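Local coordinates for kinetochore protein Mis16 (Schizosaccharomyces japonicus, PDB 4XYH) that binds histone H4 and, independently, the CENP-A-specific chaperone Scm3, and so probably serves the loading of CENP-A at centromeres, at residues L77-Q80 / Q86-L89; A307-D310 / Q316-H319; S389-P392 / W396-A399. One frame throughout, in Å; residues are numbered along the deposited sequence.

Contact 1 of 3, residues L77-Q80 / Q86-L89; sequences LGTQ and QNYL
Asn-87 meets Thr-79 through the oxygen of its amide, and the pair shows how one threonine hydroxyl can link a loop to the start of the next strand by two hydrogen bonds. With CG anti to its own carbonyl carbon (chi1 -79°), Asn-87 brings OD1 to 2.7 Å from Thr-79 OG1. The hydroxyl is the donor here and lies in the carbonyl plane, on a lone pair of OD1. That oxygen also takes the N-H of Thr-81, so two donors, Thr-79 OG1 and Thr-81 N, grip OD1. Tyr-88 follows and gives its N-H to the same Thr-79 OG1, 2.9 Å from N, which makes the hydroxyl donor and acceptor at once. The CG2 methyl of Thr-79 lies 4.3 Å from Tyr-88 CB, while the tyrosine ring turns away to Lys-127 and His-129. Leu-89 closes the contact: its CD1 rests 3.5 Å from Leu-77 O, and the side chain also packs on Ile-147 and Thr-149 of strand 146-150, in the neighbouring blade. The arrangement is that of a connection between neighbouring antiparallel strands, 70-77 and 87-97, within one blade of the WD40 beta-propeller.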
loop_
_atom_site.group_PDB
_atom_site.type_symbol
_atom_site.label_atom_id
_atom_site.label_comp_id
_atom_site.label_asym_id
_atom_site.label_seq_id
_atom_site.Cartn_x
_atom_site.Cartn_y
_atom_site.Cartn_z
ATOM N N LEU A 77 -7.630 -0.112 8.896
ATOM C CA LEU A 77 -6.380 0.236 9.586
ATOM C C LEU A 77 -5.874 -0.900 10.453
ATOM O O LEU A 77 -6.567 -1.918 10.640
ATOM C CB LEU A 77 -6.578 1.462 10.476
ATOM C CG LEU A 77 -6.852 2.792 9.794
ATOM C CD1 LEU A 77 -7.197 3.841 10.825
ATOM C CD2 LEU A 77 -5.609 3.197 9.003
ATOM N N GLY A 78 -4.679 -0.716 11.016
ATOM C CA GLY A 78 -4.123 -1.697 11.928
ATOM C C GLY A 78 -3.451 -1.080 13.134
ATOM O O GLY A 78 -3.457 0.138 13.302
ATOM N N THR A 79 -2.879 -1.920 13.989
ATOM C CA THR A 79 -2.036 -1.428 15.064
ATOM C C THR A 79 -0.658 -2.064 15.004
ATOM O O THR A 79 -0.471 -3.164 14.482
ATOM C CB THR A 79 -2.616 -1.713 16.480
ATOM O OG1 THR A 79 -2.634 -3.129 16.718
ATOM C CG2 THR A 79 -4.008 -1.132 16.638
ATOM N N GLN A 80 0.308 -1.357 15.559
ATOM C CA GLN A 80 1.613 -1.928 15.810
ATOM C C GLN A 80 1.954 -1.627 17.259
ATOM O O GLN A 80 2.301 -0.494 17.588
ATOM C CB GLN A 80 2.657 -1.350 14.856
ATOM C CG GLN A 80 4.072 -1.836 15.126
ATOM C CD GLN A 80 5.101 -1.014 14.382
ATOM O OE1 GLN A 80 4.912 0.183 14.152
ATOM N NE2 GLN A 80 6.187 -1.655 13.984
ATOM N N GLN A 86 -2.388 -5.963 23.199
ATOM C CA GLN A 86 -3.320 -6.526 22.246
ATOM C C GLN A 86 -3.329 -5.698 20.959
ATOM O O GLN A 86 -3.524 -4.487 21.005
ATOM C CB GLN A 86 -4.729 -6.571 22.840
ATOM C CG GLN A 86 -5.734 -7.221 21.929
ATOM C CD GLN A 86 -5.386 -8.670 21.668
ATOM O OE1 GLN A 86 -5.345 -9.476 22.598
ATOM N NE2 GLN A 86 -5.118 -9.009 20.409
ATOM N N ASN A 87 -3.100 -6.348 19.819
ATOM C CA ASN A 87 -3.192 -5.665 18.537
ATOM C C ASN A 87 -4.615 -5.730 17.994
ATOM O O ASN A 87 -5.348 -6.700 18.247
ATOM C CB ASN A 87 -2.218 -6.269 17.521
ATOM C CG ASN A 87 -0.794 -5.780 17.715
ATOM O OD1 ASN A 87 -0.449 -4.645 17.348
ATOM N ND2 ASN A 87 0.049 -6.633 18.288
ATOM N N TYR A 88 -5.018 -4.718 17.233
ATOM C CA TYR A 88 -6.325 -4.808 16.588
ATOM C C TYR A 88 -6.289 -4.523 15.108
ATOM O O TYR A 88 -5.573 -3.622 14.643
ATOM C CB TYR A 88 -7.331 -3.842 17.215
ATOM C CG TYR A 88 -7.524 -3.956 18.708
ATOM C CD1 TYR A 88 -8.455 -4.840 19.249
ATOM C CD2 TYR A 88 -6.813 -3.144 19.577
ATOM C CE1 TYR A 88 -8.656 -4.918 20.614
ATOM C CE2 TYR A 88 -7.007 -3.215 20.944
ATOM C CZ TYR A 88 -7.929 -4.100 21.458
ATOM O OH TYR A 88 -8.114 -4.172 22.822
ATOM N N LEU A 89 -7.087 -5.289 14.376
ATOM C CA LEU A 89 -7.527 -4.887 13.050
ATOM C C LEU A 89 -8.643 -3.866 13.276
ATOM O O LEU A 89 -9.511 -4.081 14.126
ATOM C CB LEU A 89 -8.013 -6.095 12.237
ATOM C CG LEU A 89 -8.543 -5.812 10.839
ATOM C CD1 LEU A 89 -7.423 -5.279 9.923
ATOM C CD2 LEU A 89 -9.187 -7.092 10.249
#

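Contact 2 of 3, residues A307-D310 / Q316-H319; sequences ALWD and QRLH
Leu-308 holds both backbone bonds between 307-310 and 316-319. Its N-H points almost straight at His-319 O, 3.1 Å from N, and its O receives the N-H of Leu-318 at 2.8 Å, on a more bent path. Beyond this pair a water takes over, accepting from Asp-310 N and donating to Gln-316 O, each 2.8 Å from it, where the chains have spread too far for a direct bond.

The second kind of contact is made by Arg-317. Its CB sits over one face of the Trp-309 six-membered ring, 4.0 Å from the centroid, in a CH-pi contact. Beyond CB the chain bends at chi3 (-53°), which sets one face of the guanidinium against Ala-307 CB, 3.5 Å from Arg-317 NE. The planes of guanidinium and indole stand 69° apart, so this is no flat stack. The far ends are tied outward: Arg-317 NH1 to Thr-320, and Trp-309 NE1 to Thr-299.

Apolar packing completes the set. Leu-318 CB lies 4.2 Å from Leu-308 CB, and its CD1 reaches Asp-310 CB at 4.0 Å. Leu-308 CD1 lies alongside His-319 CB, His-319 NE2 being hydrogen-bonded to Glu-373 OE2.

Together these contacts lay the loop leading into the outer strand, 319-321, along strand 306-310, as in the four-stranded antiparallel blade of a WD40 propeller, the tryptophan and aspartate being those of the WD dipeptide.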
loop_
_atom_site.group_PDB
_atom_site.type_symbol
_atom_site.label_atom_id
_atom_site.label_comp_id
_atom_site.label_asym_id
_atom_site.label_seq_id
_atom_site.Cartn_x
_atom_site.Cartn_y
_atom_site.Cartn_z
ATOM N N ALA A 307 10.889 3.454 -11.101
ATOM C CA ALA A 307 11.074 3.095 -12.501
ATOM C C ALA A 307 9.757 2.623 -13.104
ATOM O O ALA A 307 8.988 1.914 -12.448
ATOM C CB ALA A 307 12.147 2.025 -12.648
ATOM N N LEU A 308 9.492 3.030 -14.344
ATOM C CA LEU A 308 8.286 2.597 -15.066
ATOM C C LEU A 308 8.650 1.514 -16.074
ATOM O O LEU A 308 9.717 1.572 -16.675
ATOM C CB LEU A 308 7.616 3.786 -15.767
ATOM C CG LEU A 308 7.247 4.902 -14.782
ATOM C CD1 LEU A 308 6.856 6.178 -15.511
ATOM C CD2 LEU A 308 6.116 4.443 -13.887
ATOM N N TRP A 309 7.766 0.530 -16.257
ATOM C CA TRP A 309 8.065 -0.610 -17.109
ATOM C C TRP A 309 6.869 -1.012 -17.956
ATOM O O TRP A 309 5.711 -0.855 -17.552
ATOM C CB TRP A 309 8.487 -1.834 -16.283
ATOM C CG TRP A 309 9.537 -1.601 -15.280
ATOM C CD1 TRP A 309 9.364 -1.140 -14.004
ATOM C CD2 TRP A 309 10.940 -1.847 -15.434
ATOM N NE1 TRP A 309 10.575 -1.079 -13.358
ATOM C CE2 TRP A 309 11.558 -1.501 -14.215
ATOM C CE3 TRP A 309 11.730 -2.331 -16.481
ATOM C CZ2 TRP A 309 12.934 -1.609 -14.017
ATOM C CZ3 TRP A 309 13.101 -2.435 -16.286
ATOM C CH2 TRP A 309 13.688 -2.080 -15.063
ATOM N N ASP A 310 7.158 -1.554 -19.127
ATOM C CA ASP A 310 6.150 -2.222 -19.927
ATOM C C ASP A 310 6.483 -3.716 -19.931
ATOM O O ASP A 310 7.640 -4.086 -20.124
ATOM C CB ASP A 310 6.120 -1.656 -21.346
ATOM C CG ASP A 310 4.995 -2.241 -22.182
ATOM O OD1 ASP A 310 5.020 -3.455 -22.477
ATOM O OD2 ASP A 310 4.080 -1.478 -22.542
ATOM N N GLN A 316 14.395 -3.302 -20.632
ATOM C CA GLN A 316 14.724 -1.891 -20.767
ATOM C C GLN A 316 13.589 -1.025 -20.226
ATOM O O GLN A 316 12.494 -0.952 -20.796
ATOM C CB GLN A 316 15.035 -1.540 -22.229
ATOM C CG GLN A 316 15.342 -0.080 -22.456
ATOM C CD GLN A 316 15.417 0.275 -23.933
ATOM O OE1 GLN A 316 15.322 -0.601 -24.796
ATOM N NE2 GLN A 316 15.573 1.565 -24.233
ATOM N N ARG A 317 13.889 -0.390 -19.101
ATOM C CA ARG A 317 13.007 0.530 -18.399
ATOM C C ARG A 317 12.390 1.605 -19.325
ATOM O O ARG A 317 13.045 2.058 -20.255
ATOM C CB ARG A 317 13.848 1.149 -17.288
ATOM C CG ARG A 317 13.263 2.250 -16.519
ATOM C CD ARG A 317 14.345 2.794 -15.581
ATOM N NE ARG A 317 14.965 1.759 -14.753
ATOM C CZ ARG A 317 15.628 2.026 -13.633
ATOM N NH1 ARG A 317 15.736 3.282 -13.220
ATOM N NH2 ARG A 317 16.169 1.052 -12.917
ATOM N N LEU A 318 11.132 1.989 -19.102
ATOM C CA LEU A 318 10.516 3.078 -19.872
ATOM C C LEU A 318 11.049 4.448 -19.467
ATOM O O LEU A 318 11.348 5.288 -20.306
ATOM C CB LEU A 318 8.996 3.091 -19.701
ATOM C CG LEU A 318 8.210 1.932 -20.303
ATOM C CD1 LEU A 318 6.734 2.050 -19.956
ATOM C CD2 LEU A 318 8.402 1.930 -21.806
ATOM N N HIS A 319 11.132 4.684 -18.170
ATOM C CA HIS A 319 11.412 6.026 -17.678
ATOM C C HIS A 319 11.809 5.926 -16.220
ATOM O O HIS A 319 11.560 4.907 -15.578
ATOM C CB HIS A 319 10.190 6.939 -17.854
ATOM C CG HIS A 319 10.471 8.383 -17.580
ATOM N ND1 HIS A 319 11.223 9.170 -18.433
ATOM C CD2 HIS A 319 10.130 9.178 -16.540
ATOM C CE1 HIS A 319 11.321 10.388 -17.929
ATOM N NE2 HIS A 319 10.670 10.422 -16.779
HETATM O O HOH W 1 9.890 -1.523 -19.884
#

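Contact 3 of 3, residues S389-P392 / W396-A399; sequences SWNP and WVLA
A beta hairpin within a WD40 blade, made of strands 385-390 and 398-402, is closed here by segments 389-392 and 396-399. Ser-389 and Ala-399 form an antiparallel hydrogen-bonded pair: Ser-389 N lies 2.9 Å from Ala-399 O, and Ala-399 N lies 3.0 Å from Ser-389 O. Nearer the turn, Asn-391 N donates to Val-397 O, and a water then carries the link onward, donating to Asn-391 O and accepting from Val-397 N.

Trp-390 and Leu-398, the non-hydrogen-bonded pair between these bonds, point the same way from the sheet. Leu-398 covers one face of the indole, with CD2 over the centre of the six-membered ring, 3.7 Å from the centroid and 10° off the normal, and CD1 close to CZ3. Trp-396 comes to the indole's rim instead. The edge of Trp-390 is turned toward the face of Trp-396 in an offset edge-to-face pair, planes at 68° and Trp-390 CH2 3.8 Å from Trp-396 CZ3.

In a propeller, blades pack face to face, and Trp-390 serves that packing: it lies on Ile-340 and Val-342 of strand 340-345 in the preceding blade, and its NE1 donates to Gln-332 O. An alanine in place of Trp-390 would probably open a gap between the two blades, uncovering Leu-398 CD2, taking the edge from the face of Trp-396 and leaving Gln-332 O without this donor.

On the reverse side of the hairpin Asn-391 runs alongside Val-397, the CB atoms 3.7 Å apart. With CG anti to the backbone N (chi1 -177°), its amide is carried away from that N, and there OD1 accepts from the N-H groups of Asn-393 and Asn-394 and ND2 donates to Gln-73. Trp-58 of strand 56-58, from the blade on that flank, covers Val-397 and Ala-399.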
loop_
_atom_site.group_PDB
_atom_site.type_symbol
_atom_site.label_atom_id
_atom_site.label_comp_id
_atom_site.label_asym_id
_atom_site.label_seq_id
_atom_site.Cartn_x
_atom_site.Cartn_y
_atom_site.Cartn_z
ATOM N N SER A 389 -3.155 5.205 0.446
ATOM C CA SER A 389 -4.265 4.636 -0.293
ATOM C C SER A 389 -5.046 5.722 -1.023
ATOM O O SER A 389 -5.449 6.717 -0.421
ATOM C CB SER A 389 -5.171 3.859 0.675
ATOM O OG SER A 389 -6.298 3.311 0.030
ATOM N N TRP A 390 -5.253 5.537 -2.324
ATOM C CA TRP A 390 -6.203 6.371 -3.062
ATOM C C TRP A 390 -7.631 6.062 -2.647
ATOM O O TRP A 390 -8.016 4.909 -2.598
ATOM C CB TRP A 390 -6.097 6.143 -4.553
ATOM C CG TRP A 390 -4.950 6.777 -5.208
ATOM C CD1 TRP A 390 -3.745 6.194 -5.504
ATOM C CD2 TRP A 390 -4.890 8.109 -5.713
ATOM N NE1 TRP A 390 -2.933 7.093 -6.150
ATOM C CE2 TRP A 390 -3.607 8.281 -6.283
ATOM C CE3 TRP A 390 -5.793 9.178 -5.737
ATOM C CZ2 TRP A 390 -3.202 9.475 -6.870
ATOM C CZ3 TRP A 390 -5.387 10.371 -6.317
ATOM C CH2 TRP A 390 -4.101 10.508 -6.878
ATOM N N ASN A 391 -8.412 7.093 -2.363
ATOM C CA ASN A 391 -9.851 6.953 -2.148
ATOM C C ASN A 391 -10.535 6.678 -3.495
ATOM O O ASN A 391 -10.419 7.480 -4.411
ATOM C CB ASN A 391 -10.383 8.229 -1.478
ATOM C CG ASN A 391 -11.859 8.168 -1.146
ATOM O OD1 ASN A 391 -12.646 7.589 -1.878
ATOM N ND2 ASN A 391 -12.239 8.789 -0.030
ATOM N N PRO A 392 -11.221 5.532 -3.634
ATOM C CA PRO A 392 -11.858 5.183 -4.917
ATOM C C PRO A 392 -13.224 5.853 -5.116
ATOM O O PRO A 392 -13.795 5.792 -6.205
ATOM C CB PRO A 392 -12.029 3.664 -4.812
ATOM C CG PRO A 392 -12.318 3.460 -3.334
ATOM C CD PRO A 392 -11.416 4.471 -2.622
ATOM N N TRP A 396 -9.327 12.604 -6.231
ATOM C CA TRP A 396 -8.199 13.287 -5.603
ATOM C C TRP A 396 -8.209 13.322 -4.089
ATOM O O TRP A 396 -7.785 14.312 -3.493
ATOM C CB TRP A 396 -8.098 14.722 -6.141
ATOM C CG TRP A 396 -7.676 14.702 -7.561
ATOM C CD1 TRP A 396 -8.478 14.828 -8.654
ATOM C CD2 TRP A 396 -6.357 14.467 -8.055
ATOM N NE1 TRP A 396 -7.736 14.713 -9.798
ATOM C CE2 TRP A 396 -6.429 14.486 -9.459
ATOM C CE3 TRP A 396 -5.120 14.246 -7.444
ATOM C CZ2 TRP A 396 -5.312 14.299 -10.268
ATOM C CZ3 TRP A 396 -4.009 14.063 -8.251
ATOM C CH2 TRP A 396 -4.113 14.090 -9.647
ATOM N N VAL A 397 -8.662 12.248 -3.457
ATOM C CA VAL A 397 -8.541 12.164 -2.013
ATOM C C VAL A 397 -7.588 11.033 -1.653
ATOM O O VAL A 397 -7.738 9.923 -2.147
ATOM C CB VAL A 397 -9.903 11.942 -1.337
ATOM C CG1 VAL A 397 -9.725 11.712 0.166
ATOM C CG2 VAL A 397 -10.837 13.143 -1.604
ATOM N N LEU A 398 -6.608 11.308 -0.793
ATOM C CA LEU A 398 -5.643 10.285 -0.399
ATOM C C LEU A 398 -5.582 10.138 1.104
ATOM O O LEU A 398 -5.827 11.091 1.844
ATOM C CB LEU A 398 -4.246 10.605 -0.942
ATOM C CG LEU A 398 -4.227 10.519 -2.470
ATOM C CD1 LEU A 398 -4.461 11.893 -3.120
ATOM C CD2 LEU A 398 -2.978 9.883 -2.989
ATOM N N ALA A 399 -5.267 8.931 1.545
ATOM C CA ALA A 399 -4.937 8.683 2.928
ATOM C C ALA A 399 -3.470 8.273 2.987
ATOM O O ALA A 399 -3.005 7.499 2.142
ATOM C CB ALA A 399 -5.841 7.589 3.520
HETATM O O HOH W 2 -9.117 9.688 -4.891
#

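How the contacts relate
Each contact joins two stretches close in sequence, at or next to consecutive antiparallel strands of one blade; the three blades differ. Contacts 1 and 3 are buried, with centres about 21 Å apart; contact 2 lies farther out, partly exposed, on the opposite side of the chain's centre from contact 1. Chemistry follows place. Contact 1 relies on side-chain hydroxyl and amide groups, contact 2 on two backbone bonds and an arginine whose aliphatic root covers an indole, and contact 3 on regular strand pairing and aromatic-aliphatic packing within a hairpin, whose tryptophan also faces the neighbouring blade. Water bridges backbone groups in contacts 2 and 3 alike. The blades of contacts 1 and 3 are neighbours: Trp-58, in the former, packs against contact 3.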